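Local coordinates for angiotensin-converting enzyme (Anopheles gambiae, PDB 6S1Y), which probably acts as a zinc-dependent peptidase of the angiotensin-converting enzyme family, removing dipeptides from the C-terminal ends of small peptides, at residues 273-278 with 404-409; 189-194 with 445-450; 335-340 with 364-369. All blocks are in the same frame, centred on the assembly; numbering follows the deposited sequence.

Contact 1: residues 273-278 with 404-409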
ATOM      1  N   LEU A 273      12.730  15.743 -12.483  1.00 46.65           N
ATOM      2  CA  LEU A 273      12.436  14.378 -12.895  1.00 47.79           C
ATOM      3  C   LEU A 273      10.950  14.039 -12.825  1.00 49.01           C
ATOM      4  O   LEU A 273      10.600  12.905 -12.488  1.00 51.60           O
ATOM      5  CB  LEU A 273      13.234  13.394 -12.041  1.00 48.86           C
ATOM      6  CG  LEU A 273      14.746  13.525 -12.185  1.00 49.74           C
ATOM      7  CD1 LEU A 273      15.395  12.846 -10.994  1.00 50.51           C
ATOM      8  CD2 LEU A 273      15.226  12.925 -13.489  1.00 53.31           C
ATOM      9  N   ASP A 274      10.075  14.999 -13.106  1.00 47.48           N
ATOM     10  CA  ASP A 274       8.658  14.718 -13.317  1.00 50.55           C
ATOM     11  C   ASP A 274       8.408  14.622 -14.828  1.00 50.76           C
ATOM     12  O   ASP A 274       8.505  15.620 -15.549  1.00 48.30           O
ATOM     13  CB  ASP A 274       7.767  15.786 -12.688  1.00 49.78           C
ATOM     14  CG  ASP A 274       6.292  15.412 -12.739  1.00 51.41           C
ATOM     15  OD1 ASP A 274       5.970  14.364 -13.346  1.00 49.20           O
ATOM     16  OD2 ASP A 274       5.460  16.160 -12.160  1.00 52.99           O
ATOM     17  N   VAL A 275       8.072  13.424 -15.289  1.00 51.91           N
ATOM     18  CA  VAL A 275       7.913  13.125 -16.696  1.00 48.84           C
ATOM     19  C   VAL A 275       6.453  13.250 -17.139  1.00 50.91           C
ATOM     20  O   VAL A 275       6.092  12.776 -18.217  1.00 52.04           O
ATOM     21  CB  VAL A 275       8.474  11.752 -17.056  1.00 49.83           C
ATOM     22  CG1 VAL A 275       9.877  11.623 -16.575  1.00 51.67           C
ATOM     23  CG2 VAL A 275       7.600  10.639 -16.461  1.00 51.59           C
ATOM     24  N   THR A 276       5.605  13.860 -16.313  1.00 47.74           N
ATOM     25  CA  THR A 276       4.200  13.959 -16.653  1.00 49.84           C
ATOM     26  C   THR A 276       4.003  14.709 -17.962  1.00 51.98           C
ATOM     27  O   THR A 276       3.247  14.262 -18.836  1.00 50.86           O
ATOM     28  CB  THR A 276       3.411  14.646 -15.541  1.00 48.70           C
ATOM     29  OG1 THR A 276       3.399  13.804 -14.379  1.00 48.04           O
ATOM     30  CG2 THR A 276       1.976  14.909 -15.999  1.00 46.70           C
ATOM     31  N   ASP A 277       4.658  15.864 -18.113  1.00 51.05           N
ATOM     32  CA  ASP A 277       4.442  16.670 -19.308  1.00 53.50           C
ATOM     33  C   ASP A 277       4.890  15.941 -20.575  1.00 54.25           C
ATOM     34  O   ASP A 277       4.286  16.118 -21.638  1.00 54.20           O
ATOM     35  CB  ASP A 277       5.171  18.010 -19.191  1.00 55.39           C
ATOM     36  CG  ASP A 277       4.575  18.907 -18.121  1.00 62.43           C
ATOM     37  OD1 ASP A 277       3.504  18.566 -17.567  1.00 59.84           O
ATOM     38  OD2 ASP A 277       5.190  19.957 -17.820  1.00 69.36           O
ATOM     39  N   GLU A 278       5.945  15.127 -20.495  1.00 55.39           N
ATOM     40  CA  GLU A 278       6.361  14.353 -21.660  1.00 54.77           C
ATOM     41  C   GLU A 278       5.396  13.211 -21.933  1.00 54.81           C
ATOM     42  O   GLU A 278       5.158  12.862 -23.094  1.00 55.24           O
ATOM     43  CB  GLU A 278       7.766  13.802 -21.460  1.00 56.48           C
ATOM     44  CG  GLU A 278       8.838  14.827 -21.684  1.00 61.78           C
ATOM     45  CD  GLU A 278       8.902  15.260 -23.140  1.00 66.26           C
ATOM     46  OE1 GLU A 278       8.702  14.392 -24.021  1.00 66.29           O
ATOM     47  OE2 GLU A 278       9.136  16.460 -23.401  1.00 68.87           O
ATOM     48  N   VAL A 404      13.423   4.925 -22.376  1.00 51.60           N
ATOM     49  CA  VAL A 404      12.063   4.922 -22.914  1.00 50.19           C
ATOM     50  C   VAL A 404      11.654   6.281 -23.423  1.00 51.12           C
ATOM     51  O   VAL A 404      10.490   6.470 -23.825  1.00 52.76           O
ATOM     52  CB  VAL A 404      11.054   4.430 -21.854  1.00 53.78           C
ATOM     53  CG1 VAL A 404      11.475   3.079 -21.311  1.00 55.01           C
ATOM     54  CG2 VAL A 404      10.925   5.446 -20.702  1.00 54.24           C
ATOM     55  N   GLY A 405      12.553   7.250 -23.422  1.00 51.42           N
ATOM     56  CA  GLY A 405      12.273   8.506 -24.065  1.00 49.69           C
ATOM     57  C   GLY A 405      11.444   9.479 -23.270  1.00 51.76           C
ATOM     58  O   GLY A 405      10.994  10.483 -23.837  1.00 51.36           O
ATOM     59  N   LEU A 406      11.227   9.231 -21.974  1.00 50.69           N
ATOM     60  CA  LEU A 406      10.396  10.127 -21.188  1.00 50.61           C
ATOM     61  C   LEU A 406      11.185  11.261 -20.566  1.00 52.67           C
ATOM     62  O   LEU A 406      10.583  12.202 -20.043  1.00 54.76           O
ATOM     63  CB  LEU A 406       9.676   9.371 -20.085  1.00 49.30           C
ATOM     64  CG  LEU A 406       8.462   8.594 -20.556  1.00 51.05           C
ATOM     65  CD1 LEU A 406       8.013   7.628 -19.494  1.00 53.03           C
ATOM     66  CD2 LEU A 406       7.325   9.523 -20.944  1.00 53.18           C
ATOM     67  N   LEU A 407      12.508  11.193 -20.615  1.00 53.25           N
ATOM     68  CA  LEU A 407      13.378  12.215 -20.047  1.00 55.75           C
ATOM     69  C   LEU A 407      14.363  12.634 -21.125  1.00 57.70           C
ATOM     70  O   LEU A 407      15.116  11.804 -21.639  1.00 57.09           O
ATOM     71  CB  LEU A 407      14.093  11.679 -18.809  1.00 54.50           C
ATOM     72  CG  LEU A 407      14.807  12.665 -17.889  1.00 55.95           C
ATOM     73  CD1 LEU A 407      13.866  13.702 -17.328  1.00 52.02           C
ATOM     74  CD2 LEU A 407      15.482  11.865 -16.778  1.00 55.30           C
ATOM     75  N   LYS A 408      14.325  13.907 -21.502  1.00 61.59           N
ATOM     76  CA  LYS A 408      15.267  14.424 -22.484  1.00 61.54           C
ATOM     77  C   LYS A 408      16.668  14.463 -21.883  1.00 62.85           C
ATOM     78  O   LYS A 408      16.852  14.523 -20.663  1.00 62.54           O
ATOM     79  CB  LYS A 408      14.847  15.819 -22.944  1.00 66.25           C
ATOM     80  CG  LYS A 408      13.412  15.891 -23.484  1.00 68.33           C
ATOM     81  CD  LYS A 408      13.244  15.027 -24.730  1.00 69.52           C
ATOM     82  CE  LYS A 408      11.968  14.184 -24.668  1.00 70.17           C
ATOM     83  NZ  LYS A 408      11.953  13.088 -25.703  1.00 69.26           N
ATOM     84  N   ASP A 409      17.669  14.425 -22.754  1.00 64.64           N
ATOM     85  CA  ASP A 409      19.035  14.385 -22.259  1.00 65.20           C
ATOM     86  C   ASP A 409      19.386  15.714 -21.592  1.00 62.79           C
ATOM     87  O   ASP A 409      18.776  16.754 -21.847  1.00 61.13           O
ATOM     88  CB  ASP A 409      20.020  14.072 -23.383  1.00 68.29           C
ATOM     89  CG  ASP A 409      21.215  13.264 -22.891  1.00 73.13           C
ATOM     90  OD1 ASP A 409      21.458  13.243 -21.662  1.00 71.54           O
ATOM     91  OD2 ASP A 409      21.908  12.641 -23.724  1.00 79.83           O
TER

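Contact 2: residues 189-194 with 445-450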
ATOM      1  N   SER A 189      -6.627 -10.593  20.240  1.00 50.79           N
ATOM      2  CA  SER A 189      -7.224  -9.404  19.647  1.00 49.90           C
ATOM      3  C   SER A 189      -7.020  -9.425  18.137  1.00 49.19           C
ATOM      4  O   SER A 189      -6.184 -10.164  17.611  1.00 48.40           O
ATOM      5  CB  SER A 189      -6.605  -8.118  20.214  1.00 50.38           C
ATOM      6  OG  SER A 189      -5.291  -7.934  19.671  1.00 48.92           O
ATOM      7  N   GLY A 190      -7.748  -8.532  17.455  1.00 46.71           N
ATOM      8  CA  GLY A 190      -7.554  -8.357  16.026  1.00 46.93           C
ATOM      9  C   GLY A 190      -6.123  -8.029  15.641  1.00 46.47           C
ATOM     10  O   GLY A 190      -5.688  -8.351  14.530  1.00 45.31           O
ATOM     11  N   ALA A 191      -5.369  -7.402  16.541  1.00 43.70           N
ATOM     12  CA  ALA A 191      -3.986  -7.059  16.227  1.00 44.75           C
ATOM     13  C   ALA A 191      -3.100  -8.296  16.169  1.00 47.16           C
ATOM     14  O   ALA A 191      -2.173  -8.367  15.348  1.00 47.88           O
ATOM     15  CB  ALA A 191      -3.432  -6.082  17.258  1.00 45.60           C
ATOM     16  N   ALA A 192      -3.342  -9.265  17.061  1.00 48.11           N
ATOM     17  CA  ALA A 192      -2.591 -10.514  17.016  1.00 47.96           C
ATOM     18  C   ALA A 192      -2.894 -11.253  15.727  1.00 47.29           C
ATOM     19  O   ALA A 192      -2.013 -11.872  15.133  1.00 48.64           O
ATOM     20  CB  ALA A 192      -2.929 -11.391  18.236  1.00 46.53           C
ATOM     21  N   VAL A 193      -4.139 -11.186  15.270  1.00 47.50           N
ATOM     22  CA  VAL A 193      -4.492 -11.829  14.010  1.00 49.43           C
ATOM     23  C   VAL A 193      -3.650 -11.269  12.873  1.00 49.18           C
ATOM     24  O   VAL A 193      -3.037 -12.020  12.102  1.00 48.63           O
ATOM     25  CB  VAL A 193      -5.993 -11.660  13.717  1.00 48.90           C
ATOM     26  CG1 VAL A 193      -6.304 -12.118  12.277  1.00 48.53           C
ATOM     27  CG2 VAL A 193      -6.813 -12.427  14.736  1.00 49.58           C
ATOM     28  N   TRP A 194      -3.628  -9.933  12.739  1.00 49.50           N
ATOM     29  CA  TRP A 194      -2.859  -9.301  11.669  1.00 47.48           C
ATOM     30  C   TRP A 194      -1.382  -9.629  11.804  1.00 47.40           C
ATOM     31  O   TRP A 194      -0.725 -10.018  10.836  1.00 45.04           O
ATOM     32  CB  TRP A 194      -3.073  -7.783  11.677  1.00 46.70           C
ATOM     33  CG  TRP A 194      -4.364  -7.304  11.042  1.00 46.54           C
ATOM     34  CD1 TRP A 194      -5.332  -8.073  10.458  1.00 44.80           C
ATOM     35  CD2 TRP A 194      -4.825  -5.947  10.952  1.00 45.60           C
ATOM     36  NE1 TRP A 194      -6.350  -7.279   9.991  1.00 45.15           N
ATOM     37  CE2 TRP A 194      -6.068  -5.970  10.283  1.00 44.53           C
ATOM     38  CE3 TRP A 194      -4.300  -4.713  11.356  1.00 45.83           C
ATOM     39  CZ2 TRP A 194      -6.796  -4.812  10.020  1.00 43.17           C
ATOM     40  CZ3 TRP A 194      -5.037  -3.558  11.103  1.00 43.53           C
ATOM     41  CH2 TRP A 194      -6.271  -3.619  10.447  1.00 43.48           C
ATOM     42  N   VAL A 445      -6.605   0.292  19.047  1.00 44.07           N
ATOM     43  CA  VAL A 445      -8.057   0.165  19.147  1.00 44.60           C
ATOM     44  C   VAL A 445      -8.434  -1.289  19.378  1.00 44.49           C
ATOM     45  O   VAL A 445      -9.232  -1.612  20.266  1.00 46.61           O
ATOM     46  CB  VAL A 445      -8.737   0.727  17.885  1.00 45.07           C
ATOM     47  CG1 VAL A 445     -10.241   0.405  17.878  1.00 46.17           C
ATOM     48  CG2 VAL A 445      -8.516   2.237  17.785  1.00 45.14           C
ATOM     49  N   PHE A 446      -7.836  -2.191  18.598  1.00 45.44           N
ATOM     50  CA  PHE A 446      -8.160  -3.612  18.690  1.00 46.39           C
ATOM     51  C   PHE A 446      -7.844  -4.162  20.072  1.00 46.82           C
ATOM     52  O   PHE A 446      -8.590  -4.988  20.601  1.00 46.82           O
ATOM     53  CB  PHE A 446      -7.374  -4.396  17.640  1.00 45.44           C
ATOM     54  CG  PHE A 446      -7.797  -4.141  16.217  1.00 45.37           C
ATOM     55  CD1 PHE A 446      -9.034  -3.611  15.916  1.00 46.33           C
ATOM     56  CD2 PHE A 446      -6.947  -4.461  15.174  1.00 44.48           C
ATOM     57  CE1 PHE A 446      -9.417  -3.403  14.606  1.00 46.29           C
ATOM     58  CE2 PHE A 446      -7.326  -4.254  13.855  1.00 45.39           C
ATOM     59  CZ  PHE A 446      -8.557  -3.730  13.569  1.00 44.94           C
ATOM     60  N   ARG A 447      -6.714  -3.738  20.654  1.00 47.19           N
ATOM     61  CA  ARG A 447      -6.273  -4.254  21.943  1.00 48.82           C
ATOM     62  C   ARG A 447      -6.955  -3.581  23.126  1.00 49.01           C
ATOM     63  O   ARG A 447      -6.779  -4.050  24.250  1.00 49.20           O
ATOM     64  CB  ARG A 447      -4.766  -4.083  22.106  1.00 46.32           C
ATOM     65  CG  ARG A 447      -3.938  -5.012  21.249  1.00 47.62           C
ATOM     66  CD  ARG A 447      -2.528  -4.471  21.126  1.00 46.92           C
ATOM     67  NE  ARG A 447      -1.621  -5.409  20.470  1.00 47.07           N
ATOM     68  CZ  ARG A 447      -0.439  -5.071  19.969  1.00 47.97           C
ATOM     69  NH1 ARG A 447      -0.030  -3.803  20.027  1.00 46.40           N
ATOM     70  NH2 ARG A 447       0.333  -5.994  19.391  1.00 48.33           N
ATOM     71  N   GLY A 448      -7.712  -2.507  22.906  1.00 49.36           N
ATOM     72  CA  GLY A 448      -8.330  -1.762  23.986  1.00 49.01           C
ATOM     73  C   GLY A 448      -7.483  -0.648  24.575  1.00 50.32           C
ATOM     74  O   GLY A 448      -7.988   0.107  25.410  1.00 51.93           O
ATOM     75  N   ASP A 449      -6.209  -0.534  24.179  1.00 48.89           N
ATOM     76  CA  ASP A 449      -5.359   0.551  24.655  1.00 48.72           C
ATOM     77  C   ASP A 449      -5.896   1.920  24.265  1.00 49.71           C
ATOM     78  O   ASP A 449      -5.589   2.909  24.933  1.00 52.59           O
ATOM     79  CB  ASP A 449      -3.947   0.425  24.085  1.00 50.01           C
ATOM     80  CG  ASP A 449      -3.336  -0.927  24.324  1.00 54.78           C
ATOM     81  OD1 ASP A 449      -3.626  -1.546  25.377  1.00 58.01           O
ATOM     82  OD2 ASP A 449      -2.551  -1.372  23.457  1.00 56.54           O
ATOM     83  N   ILE A 450      -6.637   2.015  23.161  1.00 48.12           N
ATOM     84  CA  ILE A 450      -7.215   3.271  22.692  1.00 48.63           C
ATOM     85  C   ILE A 450      -8.730   3.133  22.754  1.00 50.82           C
ATOM     86  O   ILE A 450      -9.312   2.316  22.033  1.00 50.30           O
ATOM     87  CB  ILE A 450      -6.765   3.620  21.265  1.00 47.28           C
ATOM     88  CG1 ILE A 450      -5.254   3.825  21.191  1.00 46.57           C
ATOM     89  CG2 ILE A 450      -7.470   4.871  20.765  1.00 46.38           C
ATOM     90  CD1 ILE A 450      -4.718   3.978  19.729  1.00 44.65           C
TER
HETATM   91  O   HOH W   1      -3.167  -8.413  21.269  1.00 51.43           O
HETATM   92  O   HOH W   2      -9.694  -6.793  19.013  1.00 50.84           O

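Contact 3: residues 335-340 with 364-369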
ATOM      1  N   ALA A 335      -8.625 -19.021 -10.780  1.00 55.88           N
ATOM      2  CA  ALA A 335      -8.828 -19.942 -11.891  1.00 57.15           C
ATOM      3  C   ALA A 335      -7.484 -20.047 -12.602  1.00 59.46           C
ATOM      4  O   ALA A 335      -6.451 -20.203 -11.945  1.00 59.96           O
ATOM      5  CB  ALA A 335      -9.935 -19.458 -12.820  1.00 55.05           C
ATOM      6  N   ILE A 336      -7.464 -19.928 -13.926  1.00 60.08           N
ATOM      7  CA  ILE A 336      -6.206 -19.846 -14.666  1.00 60.73           C
ATOM      8  C   ILE A 336      -6.265 -18.615 -15.559  1.00 59.88           C
ATOM      9  O   ILE A 336      -7.186 -18.476 -16.374  1.00 58.88           O
ATOM     10  CB  ILE A 336      -5.925 -21.105 -15.501  1.00 61.67           C
ATOM     11  CG1 ILE A 336      -5.707 -22.327 -14.604  1.00 60.53           C
ATOM     12  CG2 ILE A 336      -4.685 -20.899 -16.340  1.00 63.55           C
ATOM     13  CD1 ILE A 336      -4.515 -22.178 -13.635  1.00 64.49           C
ATOM     14  N   ASP A 337      -5.299 -17.717 -15.388  1.00 59.03           N
ATOM     15  CA  ASP A 337      -5.145 -16.517 -16.201  1.00 55.75           C
ATOM     16  C   ASP A 337      -6.299 -15.542 -16.062  1.00 53.29           C
ATOM     17  O   ASP A 337      -6.369 -14.571 -16.819  1.00 54.06           O
ATOM     18  CB  ASP A 337      -4.949 -16.879 -17.682  1.00 59.54           C
ATOM     19  CG  ASP A 337      -3.606 -17.550 -17.932  1.00 61.70           C
ATOM     20  OD1 ASP A 337      -2.880 -17.767 -16.932  1.00 60.88           O
ATOM     21  OD2 ASP A 337      -3.275 -17.849 -19.105  1.00 62.95           O
ATOM     22  N   ASP A 338      -7.212 -15.740 -15.113  1.00 54.32           N
ATOM     23  CA  ASP A 338      -8.244 -14.727 -14.888  1.00 52.71           C
ATOM     24  C   ASP A 338      -7.726 -13.822 -13.773  1.00 52.53           C
ATOM     25  O   ASP A 338      -7.851 -14.132 -12.575  1.00 49.80           O
ATOM     26  CB  ASP A 338      -9.597 -15.336 -14.567  1.00 53.83           C
ATOM     27  CG  ASP A 338     -10.701 -14.278 -14.484  1.00 55.30           C
ATOM     28  OD1 ASP A 338     -10.409 -13.074 -14.708  1.00 52.36           O
ATOM     29  OD2 ASP A 338     -11.861 -14.655 -14.173  1.00 56.86           O
ATOM     30  N   VAL A 339      -7.121 -12.713 -14.188  1.00 50.69           N
ATOM     31  CA  VAL A 339      -6.502 -11.741 -13.300  1.00 48.52           C
ATOM     32  C   VAL A 339      -6.858 -10.363 -13.831  1.00 47.70           C
ATOM     33  O   VAL A 339      -6.866 -10.146 -15.052  1.00 47.49           O
ATOM     34  CB  VAL A 339      -4.970 -11.943 -13.215  1.00 48.74           C
ATOM     35  CG1 VAL A 339      -4.646 -13.273 -12.523  1.00 49.14           C
ATOM     36  CG2 VAL A 339      -4.330 -11.887 -14.594  1.00 48.78           C
ATOM     37  N   ARG A 340      -7.170  -9.434 -12.923  1.00 46.39           N
ATOM     38  CA  ARG A 340      -7.716  -8.164 -13.370  1.00 47.74           C
ATOM     39  C   ARG A 340      -7.285  -7.016 -12.468  1.00 46.90           C
ATOM     40  O   ARG A 340      -7.130  -7.169 -11.255  1.00 45.55           O
ATOM     41  CB  ARG A 340      -9.252  -8.188 -13.420  1.00 48.39           C
ATOM     42  CG  ARG A 340      -9.838  -9.441 -14.010  1.00 50.51           C
ATOM     43  CD  ARG A 340     -11.355  -9.372 -14.083  1.00 52.39           C
ATOM     44  NE  ARG A 340     -11.939 -10.711 -14.105  1.00 54.00           N
ATOM     45  CZ  ARG A 340     -13.242 -10.962 -14.071  1.00 53.01           C
ATOM     46  NH1 ARG A 340     -14.105  -9.964 -14.027  1.00 50.12           N
ATOM     47  NH2 ARG A 340     -13.672 -12.216 -14.072  1.00 54.00           N
ATOM     48  N   TYR A 364       2.480 -11.571  -9.536  1.00 48.40           N
ATOM     49  CA  TYR A 364       2.587 -12.530  -8.447  1.00 49.26           C
ATOM     50  C   TYR A 364       1.490 -13.581  -8.588  1.00 49.89           C
ATOM     51  O   TYR A 364       1.753 -14.787  -8.518  1.00 47.69           O
ATOM     52  CB  TYR A 364       2.506 -11.789  -7.114  1.00 47.98           C
ATOM     53  CG  TYR A 364       3.257 -12.374  -5.919  1.00 49.83           C
ATOM     54  CD1 TYR A 364       3.683 -13.694  -5.881  1.00 48.61           C
ATOM     55  CD2 TYR A 364       3.523 -11.567  -4.806  1.00 50.16           C
ATOM     56  CE1 TYR A 364       4.357 -14.206  -4.752  1.00 49.50           C
ATOM     57  CE2 TYR A 364       4.196 -12.051  -3.694  1.00 50.06           C
ATOM     58  CZ  TYR A 364       4.612 -13.370  -3.659  1.00 51.94           C
ATOM     59  OH  TYR A 364       5.274 -13.805  -2.520  1.00 49.15           O
ATOM     60  N   TYR A 365       0.248 -13.129  -8.823  1.00 49.50           N
ATOM     61  CA  TYR A 365      -0.852 -14.048  -9.094  1.00 48.94           C
ATOM     62  C   TYR A 365      -0.452 -15.062 -10.168  1.00 49.89           C
ATOM     63  O   TYR A 365      -0.587 -16.278  -9.976  1.00 48.50           O
ATOM     64  CB  TYR A 365      -2.102 -13.271  -9.536  1.00 50.29           C
ATOM     65  CG  TYR A 365      -2.707 -12.278  -8.530  1.00 48.78           C
ATOM     66  CD1 TYR A 365      -2.503 -12.404  -7.157  1.00 47.46           C
ATOM     67  CD2 TYR A 365      -3.482 -11.209  -8.979  1.00 46.50           C
ATOM     68  CE1 TYR A 365      -3.053 -11.501  -6.266  1.00 47.56           C
ATOM     69  CE2 TYR A 365      -4.048 -10.303  -8.091  1.00 47.33           C
ATOM     70  CZ  TYR A 365      -3.830 -10.451  -6.740  1.00 47.92           C
ATOM     71  OH  TYR A 365      -4.391  -9.535  -5.877  1.00 49.75           O
ATOM     72  N   LEU A 366       0.067 -14.574 -11.305  1.00 48.61           N
ATOM     73  CA  LEU A 366       0.391 -15.465 -12.414  1.00 50.44           C
ATOM     74  C   LEU A 366       1.491 -16.442 -12.040  1.00 52.61           C
ATOM     75  O   LEU A 366       1.461 -17.600 -12.473  1.00 54.29           O
ATOM     76  CB  LEU A 366       0.784 -14.662 -13.651  1.00 48.29           C
ATOM     77  CG  LEU A 366      -0.369 -13.834 -14.223  1.00 48.76           C
ATOM     78  CD1 LEU A 366       0.140 -12.830 -15.240  1.00 49.57           C
ATOM     79  CD2 LEU A 366      -1.459 -14.730 -14.873  1.00 51.62           C
ATOM     80  N   GLN A 367       2.439 -16.024 -11.195  1.00 52.87           N
ATOM     81  CA  GLN A 367       3.577 -16.884 -10.879  1.00 54.03           C
ATOM     82  C   GLN A 367       3.212 -18.022  -9.932  1.00 53.91           C
ATOM     83  O   GLN A 367       3.885 -19.058  -9.938  1.00 55.96           O
ATOM     84  CB  GLN A 367       4.717 -16.065 -10.266  1.00 53.49           C
ATOM     85  CG  GLN A 367       5.408 -15.145 -11.254  1.00 55.39           C
ATOM     86  CD  GLN A 367       6.200 -15.919 -12.302  1.00 57.13           C
ATOM     87  OE1 GLN A 367       6.862 -16.902 -11.983  1.00 58.70           O
ATOM     88  NE2 GLN A 367       6.137 -15.470 -13.547  1.00 55.50           N
ATOM     89  N   TYR A 368       2.192 -17.865  -9.093  1.00 53.29           N
ATOM     90  CA  TYR A 368       1.862 -18.930  -8.153  1.00 54.15           C
ATOM     91  C   TYR A 368       0.493 -19.564  -8.407  1.00 52.45           C
ATOM     92  O   TYR A 368       0.030 -20.359  -7.585  1.00 52.72           O
ATOM     93  CB  TYR A 368       1.977 -18.428  -6.699  1.00 53.28           C
ATOM     94  CG  TYR A 368       1.057 -17.307  -6.217  1.00 53.56           C
ATOM     95  CD1 TYR A 368      -0.324 -17.358  -6.401  1.00 53.37           C
ATOM     96  CD2 TYR A 368       1.574 -16.223  -5.498  1.00 52.62           C
ATOM     97  CE1 TYR A 368      -1.159 -16.336  -5.923  1.00 53.85           C
ATOM     98  CE2 TYR A 368       0.752 -15.202  -5.023  1.00 51.05           C
ATOM     99  CZ  TYR A 368      -0.611 -15.267  -5.225  1.00 53.27           C
ATOM    100  OH  TYR A 368      -1.419 -14.260  -4.740  1.00 51.41           O
ATOM    101  N   GLN A 369      -0.141 -19.273  -9.543  1.00 53.63           N
ATOM    102  CA  GLN A 369      -1.477 -19.798  -9.799  1.00 55.74           C
ATOM    103  C   GLN A 369      -1.504 -21.313  -9.981  1.00 58.54           C
ATOM    104  O   GLN A 369      -2.589 -21.901  -9.907  1.00 60.27           O
ATOM    105  CB  GLN A 369      -2.085 -19.124 -11.023  1.00 54.01           C
ATOM    106  CG  GLN A 369      -1.382 -19.377 -12.333  1.00 55.31           C
ATOM    107  CD  GLN A 369      -2.133 -18.751 -13.493  1.00 56.69           C
ATOM    108  OE1 GLN A 369      -3.258 -18.276 -13.326  1.00 58.65           O
ATOM    109  NE2 GLN A 369      -1.523 -18.740 -14.665  1.00 57.30           N
TER

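Contact 1: residues 273-278 with 404-409
E278 OE1 is approached by three groups. R281 NH2 forms a salt bridge with it and Q282 NE2 gives it a hydrogen bond, both from just further along the chain. K408 is the partner across the contact, and its salt bridge is long, with NZ 3.9 Å from E278 OE1. The last methylene is closer: K408 CE lies 3.3 Å from E278 OE1. The two side chains cross at about a right angle. K408 is bent at chi2 and chi3, and its NZ makes a weak bond back to G405 O. That carbonyl also accepts from Q282 NE2.

Beside the charges the contact is mostly van der Waals. E278 CB and V275 CG1 both rest against L406 O, the former at 3.5 Å. The apolar part is V275 CB on L406 CB at 4.0 Å and a pair of leucine methyls. L407 CG, anti to the backbone N (chi1 -167°), carries L407 CD2 to within 3.5 Å of L273 CD2, which is tight for two methyls. Y284 and F352 also touch L406.

V275 is the N-cap of helix 276-281. Before it, D274 OD1 accepts from T276 N at 3.0 Å, which makes an Asx turn, and also from T276 OG1 at 2.8 Å. On the other side, G405 closes helix 398-403 in a Schellman motif.

No hydrogen bond joins the two segments. The contact therefore rests on buried aliphatic packing, with a loose charge pair at its edge. R281 is the stronger partner of E278, so K408 probably adds only a modest electrostatic pull.

Contact 2: residues 189-194 with 445-450
The start of helix 190-196 meets the end of helix 431-447, and the backbones come close, with G190 CA 5.5 Å from F446 CA. F446 has the largest share of the contact. Its side chain lies against the first turn of the other helix, where F446 CD2 is 3.6 Å from the backbone A191 N. G190 has no side chain, and the ring also touches its carbonyl carbon. The far edge of the ring points at W194. F446 CE2 stands over one face of the indole, toward its rim, 3.6 Å from W194 CH2. The six-membered rings have centroids 5.0 Å apart and planes at 76°, a T-shaped stack. Y174 of helix 168-184 touches both aromatic side chains.

R447 passes S189 and A191. Its chain is extended from CG to NE. R447 CG touches S189 OG, and A191 CB packs over one face of the guanidinium, 3.7 Å from R447 NE. The charged end is held by E204, in a salt bridge through NH2.

S189 is the N-cap of helix 190-196. Its OG lies between the backbone N and the carbonyl carbon (chi1 74°) and accepts a weak bond from A191 N. The same OG is 2.7 Å from a water that sits at the edge of the R447 guanidinium, where NE binds it weakly. A second water links the backbones: it accepts from G190 N at 3.0 Å and donates to F446 O at 2.6 Å. The two helices are thus bridged by water, without a direct hydrogen bond between the segments.

This is a capped helix start set against a helix end through a T-shaped aromatic pair, a helix-helix junction within the largely helical fold of the angiotensin-converting enzyme family.

Contact 3: residues 335-340 with 364-369
Q369 grips D337 with both ends of its side-chain amide. Q369 OE1 accepts from the backbone D337 N at 3.0 Å, and the bond is nearly straight at 175°. Q369 NE2 donates to D337 OD1 at 2.8 Å and 174°, with the carboxylate oxygen in the amide plane. One end of the amide accepts and the other donates, which should fix which way round it sits. The carboxylate and amide are nearly coplanar. D337 lies in the loop before strand 339-342.

Other polar groups pair nearby. R340 holds D338 in a side-on salt bridge: R340 NE donates to D338 OD1 at 2.9 Å and R340 NH2 to D338 OD2 at 3.0 Å, both on syn lone pairs. A335 O accepts from R376. Y365 OH is hydrogen-bonded to A330 O of strand 329-332.

Apolar contacts lie alongside. V339 CG1 packs on Y365 CB at 3.9 Å, and V339 CG2 meets L366 CD2 at 4.1 Å.

The arrangement ties the loop that links strands 329-332 and 339-342, and the start of the second, to the C-terminal end of helix 349-368, the helix that carries the zinc-binding HExxH motif of this metallopeptidase family.

Overall arrangement
The contacts are well separated. Contacts 1 and 2 lie on opposite sides of the chain's centre, with their own centres about 45 Å apart. Contact 3 is about 32 Å from contact 1 and 33 Å from contact 2, centre to centre. Along the chain, contact 2 spans contact 1, which spans contact 3. The zinc ligands H357 and H361 fall in sequence between the two segments of contact 3, and E385 between those of contact 1. Contact 3 is nearer the active site: the Y365 side chain is about 7 Å from the bound gamma-glutamyl ligand. In contact 2, the side chain of W194 is about 11 Å from the bound gamma-glutamyl ligand (KSN).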